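PDB 4ASM: beta-agarase D, which hydrolyses the beta-1,4 linkages between beta-D-galactose and 3,6-anhydro-alpha-L-galactose in agarose, cutting the chains at random with retention of anomeric configuration. Local coordinates for residues H187-R192 / N307-G312; Q159-M164 / R313-E318; P74-W79 / V325-W330. One frame throughout, in Å; residues are numbered along the deposited sequence.

Contact 1. Residues H187-R192 / N307-G312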
loop_
_atom_site.group_PDB
_atom_site.type_symbol
_atom_site.label_atom_id
_atom_site.label_comp_id
_atom_site.label_asym_id
_atom_site.label_seq_id
_atom_site.Cartn_x
_atom_site.Cartn_y
_atom_site.Cartn_z
ATOM N N HIS A 187 4.378 -3.803 -4.003
ATOM C CA HIS A 187 3.921 -5.088 -3.481
ATOM C C HIS A 187 5.087 -5.600 -2.670
ATOM O O HIS A 187 6.156 -5.017 -2.697
ATOM C CB HIS A 187 3.545 -6.061 -4.617
ATOM C CG HIS A 187 4.726 -6.668 -5.314
ATOM N ND1 HIS A 187 5.287 -6.116 -6.447
ATOM C CD2 HIS A 187 5.450 -7.783 -5.039
ATOM C CE1 HIS A 187 6.298 -6.872 -6.846
ATOM N NE2 HIS A 187 6.414 -7.897 -6.015
ATOM N N HIS A 188 4.886 -6.677 -1.913
ATOM C CA HIS A 188 6.025 -7.303 -1.255
ATOM C C HIS A 188 5.883 -8.804 -1.362
ATOM O O HIS A 188 4.777 -9.336 -1.356
ATOM C CB HIS A 188 6.059 -6.978 0.240
ATOM C CG HIS A 188 6.564 -5.610 0.599
ATOM N ND1 HIS A 188 5.842 -4.449 0.394
ATOM C CD2 HIS A 188 7.687 -5.242 1.255
ATOM C CE1 HIS A 188 6.527 -3.421 0.870
ATOM N NE2 HIS A 188 7.648 -3.876 1.402
ATOM N N VAL A 189 7.031 -9.477 -1.401
ATOM C CA VAL A 189 7.093 -10.909 -1.118
ATOM C C VAL A 189 8.108 -11.128 0.005
ATOM O O VAL A 189 9.136 -10.447 0.063
ATOM C CB VAL A 189 7.390 -11.797 -2.388
ATOM C CG1 VAL A 189 6.254 -11.667 -3.403
ATOM C CG2 VAL A 189 8.767 -11.494 -3.027
ATOM N N PHE A 190 7.815 -12.093 0.880
ATOM C CA PHE A 190 8.660 -12.339 2.070
ATOM C C PHE A 190 9.039 -13.791 2.212
ATOM O O PHE A 190 8.247 -14.670 1.918
ATOM C CB PHE A 190 7.916 -11.985 3.367
ATOM C CG PHE A 190 7.492 -10.540 3.474
ATOM C CD1 PHE A 190 8.332 -9.592 4.044
ATOM C CD2 PHE A 190 6.218 -10.150 3.040
ATOM C CE1 PHE A 190 7.913 -8.239 4.144
ATOM C CE2 PHE A 190 5.803 -8.832 3.156
ATOM C CZ PHE A 190 6.652 -7.888 3.706
ATOM N N ILE A 191 10.244 -14.015 2.725
ATOM C CA ILE A 191 10.502 -15.231 3.492
ATOM C C ILE A 191 10.306 -14.849 4.953
ATOM O O ILE A 191 10.843 -13.851 5.417
ATOM C CB ILE A 191 11.937 -15.769 3.315
ATOM C CG1 ILE A 191 12.297 -15.873 1.841
ATOM C CG2 ILE A 191 12.050 -17.160 3.972
ATOM C CD1 ILE A 191 13.653 -16.571 1.567
ATOM N N ARG A 192 9.508 -15.643 5.662
ATOM C CA ARG A 192 9.245 -15.404 7.074
ATOM C C ARG A 192 10.445 -15.843 7.906
ATOM O O ARG A 192 11.256 -16.639 7.426
ATOM C CB ARG A 192 8.008 -16.185 7.547
ATOM C CG ARG A 192 6.700 -15.987 6.780
ATOM C CD ARG A 192 6.363 -14.529 6.615
ATOM N NE ARG A 192 6.453 -13.820 7.885
ATOM C CZ ARG A 192 6.558 -12.501 8.004
ATOM N NH1 ARG A 192 6.576 -11.711 6.926
ATOM N NH2 ARG A 192 6.653 -11.974 9.218
ATOM N N ASN A 307 13.166 -15.545 -5.639
ATOM C CA ASN A 307 12.513 -16.830 -5.377
ATOM C C ASN A 307 12.148 -17.020 -3.916
ATOM O O ASN A 307 12.192 -18.145 -3.383
ATOM C CB ASN A 307 13.396 -17.990 -5.864
ATOM C CG ASN A 307 12.625 -19.274 -6.013
ATOM O OD1 ASN A 307 11.451 -19.270 -6.374
ATOM N ND2 ASN A 307 13.280 -20.402 -5.720
ATOM N N TYR A 308 11.760 -15.925 -3.264
ATOM C CA TYR A 308 11.395 -15.980 -1.840
ATOM C C TYR A 308 10.190 -16.896 -1.599
ATOM O O TYR A 308 10.081 -17.529 -0.533
ATOM C CB TYR A 308 11.067 -14.575 -1.320
ATOM C CG TYR A 308 12.251 -13.650 -1.164
ATOM C CD1 TYR A 308 13.565 -14.092 -1.378
ATOM C CD2 TYR A 308 12.056 -12.305 -0.824
ATOM C CE1 TYR A 308 14.650 -13.207 -1.245
ATOM C CE2 TYR A 308 13.097 -11.437 -0.693
ATOM C CZ TYR A 308 14.410 -11.875 -0.902
ATOM O OH TYR A 308 15.413 -10.953 -0.759
ATOM N N LEU A 309 9.275 -16.957 -2.563
ATOM C CA LEU A 309 8.033 -17.733 -2.418
ATOM C C LEU A 309 8.216 -19.204 -2.783
ATOM O O LEU A 309 7.341 -20.048 -2.482
ATOM C CB LEU A 309 6.888 -17.128 -3.247
ATOM C CG LEU A 309 6.552 -15.659 -2.955
ATOM C CD1 LEU A 309 5.381 -15.224 -3.810
ATOM C CD2 LEU A 309 6.260 -15.438 -1.447
ATOM N N ASN A 310 9.328 -19.493 -3.460
ATOM C CA ASN A 310 9.591 -20.829 -4.008
ATOM C C ASN A 310 8.350 -21.456 -4.657
ATOM O O ASN A 310 8.025 -22.629 -4.405
ATOM C CB ASN A 310 10.163 -21.756 -2.924
ATOM C CG ASN A 310 10.829 -22.981 -3.517
ATOM O OD1 ASN A 310 11.350 -22.938 -4.630
ATOM N ND2 ASN A 310 10.810 -24.083 -2.774
ATOM N N ASN A 311 7.652 -20.689 -5.494
ATOM C CA ASN A 311 6.354 -21.116 -5.999
ATOM C C ASN A 311 6.129 -20.815 -7.476
ATOM O O ASN A 311 4.988 -20.809 -7.943
ATOM C CB ASN A 311 5.218 -20.500 -5.141
ATOM C CG ASN A 311 4.927 -19.043 -5.490
ATOM O OD1 ASN A 311 5.717 -18.391 -6.180
ATOM N ND2 ASN A 311 3.812 -18.521 -4.996
ATOM N N GLY A 312 7.208 -20.562 -8.206
ATOM C CA GLY A 312 7.063 -20.139 -9.597
ATOM C C GLY A 312 6.987 -18.626 -9.744
ATOM O O GLY A 312 6.612 -18.139 -10.813
HETATM O O HOH W 1 8.106 -17.345 1.521
#
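With chi1 at -72°, the ring of Tyr308 leaves CB anti to its own carbonyl carbon and lies across the strand at Val189 and Ile191, while Leu309, turned the same way at -56°, sets its two methyls against Val189. The evidence for apolar packing is a set of carbon contacts near van der Waals distance. Ile191 CG1 sits 3.6 Å from Tyr308 CB, and Ile191 CD1 continues outward to Tyr308 CD1 at 3.9 Å; the two side chains cross at about a right angle. Val189 divides its branches between the two partners: CG1 meets Leu309 CD1 at 3.7 Å, whereas CG2 touches Tyr308 CD2 at 4.0 Å. At the edge of the tyrosine ring, near its plane, Val189 O approaches CD2 to 3.6 Å.

No direct hydrogen bond joins the segments. A water takes that role, donating to Phe190 O at 2.7 Å and to Tyr308 O at 2.9 Å, so two backbone acceptors are bridged without a protein donor. The loop is shaped from outside the contact by Asp304, whose carboxylate oxygens accept the backbone N-H groups of Tyr308 and Leu309. Phe190 turns to the other side of the strand, where its side chain packs on Glu160, the probable nucleophile, and Arg192, a probable substrate-binding residue, follows the strand's end. Chemically, then, the loop is held to the strand face away from Phe190 and the probable active site by carbon packing and one shared water, with no charge pairing between the segments.

Contact 2. Residues Q159-M164 / R313-E318. With IMD (imidazole), chain C.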
loop_
_atom_site.group_PDB
_atom_site.type_symbol
_atom_site.label_atom_id
_atom_site.label_comp_id
_atom_site.label_asym_id
_atom_site.label_seq_id
_atom_site.Cartn_x
_atom_site.Cartn_y
_atom_site.Cartn_z
ATOM N N GLN A 159 2.860 -12.866 1.215
ATOM C CA GLN A 159 2.534 -12.256 -0.071
ATOM C C GLN A 159 1.715 -11.010 0.159
ATOM O O GLN A 159 0.751 -11.034 0.923
ATOM C CB GLN A 159 1.768 -13.230 -0.961
ATOM C CG GLN A 159 2.533 -14.542 -1.269
ATOM C CD GLN A 159 1.798 -15.505 -2.201
ATOM O OE1 GLN A 159 2.159 -16.703 -2.290
ATOM N NE2 GLN A 159 0.796 -15.027 -2.888
ATOM N N GLU A 160 2.081 -9.929 -0.538
ATOM C CA GLU A 160 1.461 -8.611 -0.319
ATOM C C GLU A 160 1.349 -7.854 -1.625
ATOM O O GLU A 160 2.257 -7.903 -2.446
ATOM C CB GLU A 160 2.305 -7.814 0.678
ATOM C CG GLU A 160 1.969 -6.337 0.779
ATOM C CD GLU A 160 2.847 -5.618 1.776
ATOM O OE1 GLU A 160 3.479 -6.274 2.637
ATOM O OE2 GLU A 160 2.874 -4.359 1.703
ATOM N N ILE A 161 0.222 -7.183 -1.811
ATOM C CA ILE A 161 0.041 -6.294 -2.969
ATOM C C ILE A 161 -0.448 -4.986 -2.412
ATOM O O ILE A 161 -1.442 -4.966 -1.713
ATOM C CB ILE A 161 -0.994 -6.859 -3.963
ATOM C CG1 ILE A 161 -0.439 -8.126 -4.629
ATOM C CG2 ILE A 161 -1.408 -5.798 -5.007
ATOM C CD1 ILE A 161 -1.512 -9.055 -5.231
ATOM N N ASP A 162 0.267 -3.899 -2.683
ATOM C CA ASP A 162 -0.156 -2.608 -2.164
ATOM C C ASP A 162 -1.035 -1.905 -3.181
ATOM O O ASP A 162 -0.871 -2.091 -4.395
ATOM C CB ASP A 162 1.045 -1.742 -1.792
ATOM C CG ASP A 162 1.888 -2.365 -0.728
ATOM O OD1 ASP A 162 1.380 -3.243 0.006
ATOM O OD2 ASP A 162 3.064 -2.007 -0.639
ATOM N N ILE A 163 -1.981 -1.125 -2.668
ATOM C CA ILE A 163 -2.751 -0.205 -3.492
ATOM C C ILE A 163 -2.072 1.162 -3.396
ATOM O O ILE A 163 -1.694 1.744 -4.419
ATOM C CB ILE A 163 -4.221 -0.166 -3.072
ATOM C CG1 ILE A 163 -4.897 -1.480 -3.498
ATOM C CG2 ILE A 163 -4.922 0.978 -3.775
ATOM C CD1 ILE A 163 -5.571 -2.234 -2.427
ATOM N N MET A 164 -1.904 1.660 -2.178
ATOM C CA MET A 164 -1.219 2.932 -1.981
ATOM C C MET A 164 -0.239 2.842 -0.813
ATOM O O MET A 164 -0.584 2.342 0.262
ATOM C CB MET A 164 -2.234 4.028 -1.694
ATOM C CG MET A 164 -1.581 5.392 -1.372
ATOM S SD MET A 164 -2.776 6.715 -1.060
ATOM C CE MET A 164 -3.543 6.126 0.454
ATOM N N ARG A 313 7.347 -17.907 -8.670
ATOM C CA ARG A 313 7.520 -16.432 -8.658
ATOM C C ARG A 313 6.209 -15.742 -8.995
ATOM O O ARG A 313 6.111 -14.920 -9.914
ATOM C CB ARG A 313 8.650 -16.012 -9.597
ATOM C CG ARG A 313 9.948 -16.691 -9.244
ATOM C CD ARG A 313 10.947 -16.511 -10.369
ATOM N NE ARG A 313 12.101 -17.396 -10.231
ATOM C CZ ARG A 313 13.197 -17.130 -9.527
ATOM N NH1 ARG A 313 13.341 -15.999 -8.846
ATOM N NH2 ARG A 313 14.188 -18.023 -9.507
ATOM N N LYS A 314 5.192 -16.087 -8.224
ATOM C CA LYS A 314 3.852 -15.636 -8.525
ATOM C C LYS A 314 3.057 -15.477 -7.237
ATOM O O LYS A 314 3.401 -16.058 -6.195
ATOM C CB LYS A 314 3.165 -16.612 -9.491
ATOM C CG LYS A 314 2.942 -18.028 -8.948
ATOM C CD LYS A 314 2.248 -18.902 -9.999
ATOM C CE LYS A 314 3.248 -19.626 -10.876
ATOM N NZ LYS A 314 2.649 -20.091 -12.159
ATOM N N PHE A 315 2.006 -14.677 -7.316
ATOM C CA PHE A 315 1.045 -14.593 -6.238
ATOM C C PHE A 315 0.163 -15.840 -6.295
ATOM O O PHE A 315 -0.151 -16.366 -7.373
ATOM C CB PHE A 315 0.214 -13.322 -6.384
ATOM C CG PHE A 315 1.026 -12.054 -6.331
ATOM C CD1 PHE A 315 1.634 -11.647 -5.136
ATOM C CD2 PHE A 315 1.182 -11.263 -7.468
ATOM C CE1 PHE A 315 2.384 -10.476 -5.079
ATOM C CE2 PHE A 315 1.942 -10.074 -7.427
ATOM C CZ PHE A 315 2.551 -9.689 -6.205
ATOM N N SER A 316 -0.225 -16.333 -5.136
ATOM C CA SER A 316 -0.998 -17.560 -5.106
ATOM C C SER A 316 -1.958 -17.621 -3.933
ATOM O O SER A 316 -2.689 -18.602 -3.797
ATOM C CB SER A 316 -0.051 -18.767 -5.063
ATOM O OG SER A 316 0.771 -18.754 -3.913
ATOM N N LYS A 317 -1.950 -16.596 -3.079
ATOM C CA LYS A 317 -2.720 -16.656 -1.831
ATOM C C LYS A 317 -3.735 -15.529 -1.712
ATOM O O LYS A 317 -3.441 -14.370 -2.063
ATOM C CB LYS A 317 -1.776 -16.631 -0.630
ATOM C CG LYS A 317 -0.920 -17.910 -0.537
ATOM C CD LYS A 317 0.243 -17.777 0.441
ATOM C CE LYS A 317 0.994 -19.104 0.566
ATOM N NZ LYS A 317 2.194 -18.982 1.439
ATOM N N GLU A 318 -4.928 -15.859 -1.218
ATOM C CA GLU A 318 -5.898 -14.829 -0.842
ATOM C C GLU A 318 -5.287 -13.881 0.201
ATOM O O GLU A 318 -4.404 -14.255 0.998
ATOM C CB GLU A 318 -7.227 -15.410 -0.326
ATOM C CG GLU A 318 -7.105 -16.130 1.001
ATOM C CD GLU A 318 -8.428 -16.621 1.561
ATOM O OE1 GLU A 318 -9.483 -16.348 0.954
ATOM O OE2 GLU A 318 -8.372 -17.266 2.635
HETATM N N1 IMD C . 2.948 -2.303 3.302
HETATM C C2 IMD C . 2.692 -2.301 4.622
HETATM N N3 IMD C . 2.689 -1.023 5.053
HETATM C C4 IMD C . 2.937 -0.204 4.004
HETATM C C5 IMD C . 3.098 -1.024 2.895
#
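Ile161 lays CG1 over one face of the Phe315 ring, 3.9 Å from the centroid and 21° off the ring normal, which meets the geometry of a CH-pi contact. CG1 is displaced toward the rim, with Phe315 CE1 3.7 Å away, and CD1 extends over the CG side of the ring. In Ile161, CG1 stands beside the backbone N, anti to the carbonyl carbon (chi1 -68°), which brings it over this face. The ring also has His187 edge-to-face with it, so it packs against two adjacent strands.

Gln159 reaches from the same side of the strand as Ile161, its chain extended, and places its amide against the backbone of Ser316 and Lys317. The aliphatic part of Lys317 crosses the Gln159 side chain at about a right angle; the lysine's NZ continues to a salt bridge with Asp156.

Glu160 points to the opposite side of the strand. Its OE2 accepts a nearly straight bond from imidazole N1 (2.6 Å, 170° at the hydrogen), the imidazole probably coming from the crystallisation liquor. Asp162 OD1 lies 2.5 Å from the same Glu160 OE2. Beyond them, Ile163 and Met164 both face Ile150 in a classic beta bulge. The alternation of Glu160, Asp162 and, after the bulge, Glu165 is the catalytic signature of the GH16 beta-jelly-roll, with Glu160 the probable nucleophile and Glu165 the probable proton donor.

Contact 3. Residues P74-W79 / V325-W330. With IMD (imidazole), chain C.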
loop_
_atom_site.group_PDB
_atom_site.type_symbol
_atom_site.label_atom_id
_atom_site.label_comp_id
_atom_site.label_asym_id
_atom_site.label_seq_id
_atom_site.Cartn_x
_atom_site.Cartn_y
_atom_site.Cartn_z
ATOM N N PRO A 74 5.684 -1.167 12.241
ATOM C CA PRO A 74 7.085 -0.962 11.889
ATOM C C PRO A 74 7.652 0.248 12.608
ATOM O O PRO A 74 6.895 1.100 13.106
ATOM C CB PRO A 74 7.007 -0.709 10.378
ATOM C CG PRO A 74 5.708 -0.007 10.207
ATOM C CD PRO A 74 4.771 -0.667 11.188
ATOM N N GLY A 75 8.975 0.367 12.631
ATOM C CA GLY A 75 9.584 1.561 13.201
ATOM C C GLY A 75 9.093 1.836 14.610
ATOM O O GLY A 75 8.891 0.906 15.395
ATOM N N PRO A 76 8.899 3.123 14.938
ATOM C CA PRO A 76 8.353 3.476 16.235
ATOM C C PRO A 76 6.812 3.576 16.199
ATOM O O PRO A 76 6.220 4.253 17.046
ATOM C CB PRO A 76 9.013 4.831 16.489
ATOM C CG PRO A 76 8.976 5.466 15.122
ATOM C CD PRO A 76 9.276 4.328 14.163
ATOM N N THR A 77 6.165 2.899 15.241
ATOM C CA THR A 77 4.695 2.839 15.208
ATOM C C THR A 77 4.155 1.938 16.315
ATOM O O THR A 77 4.691 0.863 16.567
ATOM C CB THR A 77 4.208 2.252 13.891
ATOM O OG1 THR A 77 4.771 3.002 12.810
ATOM C CG2 THR A 77 2.658 2.274 13.773
ATOM N N LYS A 78 3.088 2.402 16.974
ATOM C CA LYS A 78 2.276 1.512 17.820
ATOM C C LYS A 78 0.829 1.620 17.373
ATOM O O LYS A 78 0.158 2.627 17.625
ATOM C CB LYS A 78 2.406 1.829 19.303
ATOM C CG LYS A 78 1.685 0.750 20.166
ATOM C CD LYS A 78 1.222 1.271 21.509
ATOM C CE LYS A 78 -0.015 2.169 21.379
ATOM N NZ LYS A 78 -0.622 2.473 22.725
ATOM N N TRP A 79 0.333 0.581 16.710
ATOM C CA TRP A 79 -1.056 0.591 16.301
ATOM C C TRP A 79 -1.981 0.535 17.513
ATOM O O TRP A 79 -1.708 -0.177 18.494
ATOM C CB TRP A 79 -1.350 -0.536 15.324
ATOM C CG TRP A 79 -0.738 -0.331 13.986
ATOM C CD1 TRP A 79 -0.667 0.837 13.277
ATOM C CD2 TRP A 79 -0.129 -1.330 13.189
ATOM N NE1 TRP A 79 -0.032 0.620 12.070
ATOM C CE2 TRP A 79 0.308 -0.706 11.990
ATOM C CE3 TRP A 79 0.085 -2.705 13.361
ATOM C CZ2 TRP A 79 0.958 -1.414 10.981
ATOM C CZ3 TRP A 79 0.715 -3.405 12.357
ATOM C CH2 TRP A 79 1.140 -2.763 11.177
ATOM N N VAL A 325 -2.056 3.722 8.988
ATOM C CA VAL A 325 -1.030 4.742 8.947
ATOM C C VAL A 325 0.214 4.123 9.605
ATOM O O VAL A 325 0.091 3.362 10.563
ATOM C CB VAL A 325 -1.515 6.004 9.698
ATOM C CG1 VAL A 325 -0.349 6.939 10.097
ATOM C CG2 VAL A 325 -2.585 6.715 8.839
ATOM N N GLU A 326 1.403 4.453 9.090
ATOM C CA GLU A 326 2.663 3.922 9.630
ATOM C C GLU A 326 3.742 4.972 9.717
ATOM O O GLU A 326 3.890 5.794 8.813
ATOM C CB GLU A 326 3.200 2.772 8.766
ATOM C CG GLU A 326 2.318 1.540 8.808
ATOM C CD GLU A 326 2.798 0.443 7.869
ATOM O OE1 GLU A 326 3.905 0.568 7.283
ATOM O OE2 GLU A 326 2.066 -0.565 7.734
ATOM N N ASP A 327 4.511 4.897 10.800
ATOM C CA ASP A 327 5.788 5.579 10.949
ATOM C C ASP A 327 6.865 4.517 10.705
ATOM O O ASP A 327 7.229 3.757 11.603
ATOM C CB ASP A 327 5.878 6.151 12.374
ATOM C CG ASP A 327 6.982 7.179 12.536
ATOM O OD1 ASP A 327 7.892 7.215 11.689
ATOM O OD2 ASP A 327 6.952 7.936 13.532
ATOM N N GLN A 328 7.349 4.434 9.471
ATOM C CA GLN A 328 8.272 3.344 9.092
ATOM C C GLN A 328 9.694 3.597 9.567
ATOM O O GLN A 328 10.112 4.749 9.738
ATOM C CB GLN A 328 8.198 3.086 7.585
ATOM C CG GLN A 328 6.772 2.690 7.179
ATOM C CD GLN A 328 6.575 2.470 5.691
ATOM O OE1 GLN A 328 5.532 1.948 5.249
ATOM N NE2 GLN A 328 7.534 2.891 4.914
ATOM N N SER A 329 10.459 2.523 9.767
ATOM C CA SER A 329 11.798 2.647 10.313
ATOM C C SER A 329 12.688 3.600 9.541
ATOM O O SER A 329 13.368 4.421 10.146
ATOM C CB SER A 329 12.476 1.277 10.398
ATOM O OG SER A 329 11.719 0.391 11.191
ATOM N N TRP A 330 12.695 3.487 8.211
ATOM C CA TRP A 330 13.599 4.327 7.396
ATOM C C TRP A 330 13.267 5.822 7.527
ATOM O O TRP A 330 14.171 6.674 7.632
ATOM C CB TRP A 330 13.615 3.857 5.919
ATOM C CG TRP A 330 12.330 4.138 5.158
ATOM C CD1 TRP A 330 11.108 3.585 5.374
ATOM C CD2 TRP A 330 12.163 5.072 4.087
ATOM N NE1 TRP A 330 10.184 4.094 4.484
ATOM C CE2 TRP A 330 10.809 5.017 3.686
ATOM C CE3 TRP A 330 13.039 5.954 3.423
ATOM C CZ2 TRP A 330 10.302 5.810 2.652
ATOM C CZ3 TRP A 330 12.536 6.736 2.397
ATOM C CH2 TRP A 330 11.174 6.667 2.028
HETATM N N1 IMD C . 2.948 -2.303 3.302
HETATM C C2 IMD C . 2.692 -2.301 4.622
HETATM N N3 IMD C . 2.689 -1.023 5.053
HETATM C C4 IMD C . 2.937 -0.204 4.004
HETATM C C5 IMD C . 3.098 -1.024 2.895
#
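A type II' beta turn from Pro74 to Thr77 packs against the end of strand 320-326 where it leads into helix 329-333, within the GH16 catalytic domain. Two hydrogen bonds cross the contact. Asp327 N donates to Thr77 OG1 at 2.8 Å, with 142° at the hydrogen. Trp79 NE1 gives its proton to Val325 O at 3.1 Å; the oxygen lies in the indole plane, and the donor is tilted 23° from the carbonyl plane. Inside the turn, Pro74 O accepts the backbone N-H of Thr77.

The carboxylate of Asp327 finds its partners elsewhere: OD2 accepts from Thr118 and OD1 from Ser337, while Pro76 packs CG against the carboxyl group. Gly75 lies so close to Asp327 O and Ser329 N that a CB would clash with both, and its CA makes a CA-H...O contact with Asp327 O.

Glu326, a probable substrate-binding residue with an extended chain, touches Pro74 CG with its carboxyl end and meets the indole edge at Trp79 CZ2. Replacing Trp79 by an alanine would probably leave Val325 O without its indole donor and open a gap beside the Glu326 chain. Glu326 OE2 accepts from Asn324 ND2 and from the bound imidazole, whose N3 donates to it at 2.8 Å and 167°, while Trp79 CZ2 touches the same oxygen at 3.5 Å.

How the contacts relate
Along the chain the contacts are nested: contact 1 lies inside the loop closed by contact 2, and both inside that of contact 3. Contacts 1 and 2 have centres about 10 Å apart and touch, because strands 183-191 and 159-166 are antiparallel neighbours and 307-312 runs directly into 313-318; a probable backbone hydrogen bond links His188 O to Glu160 N. Contact 3 is about 21 Å from contact 2 and about 23 Å from contact 1, centre to centre, yet strand 320-326 connects to 159-166 through 147-153. One imidazole, bonded to Glu160 and Glu326, spans contacts 2 and 3, which is consistent with a shared substrate cleft.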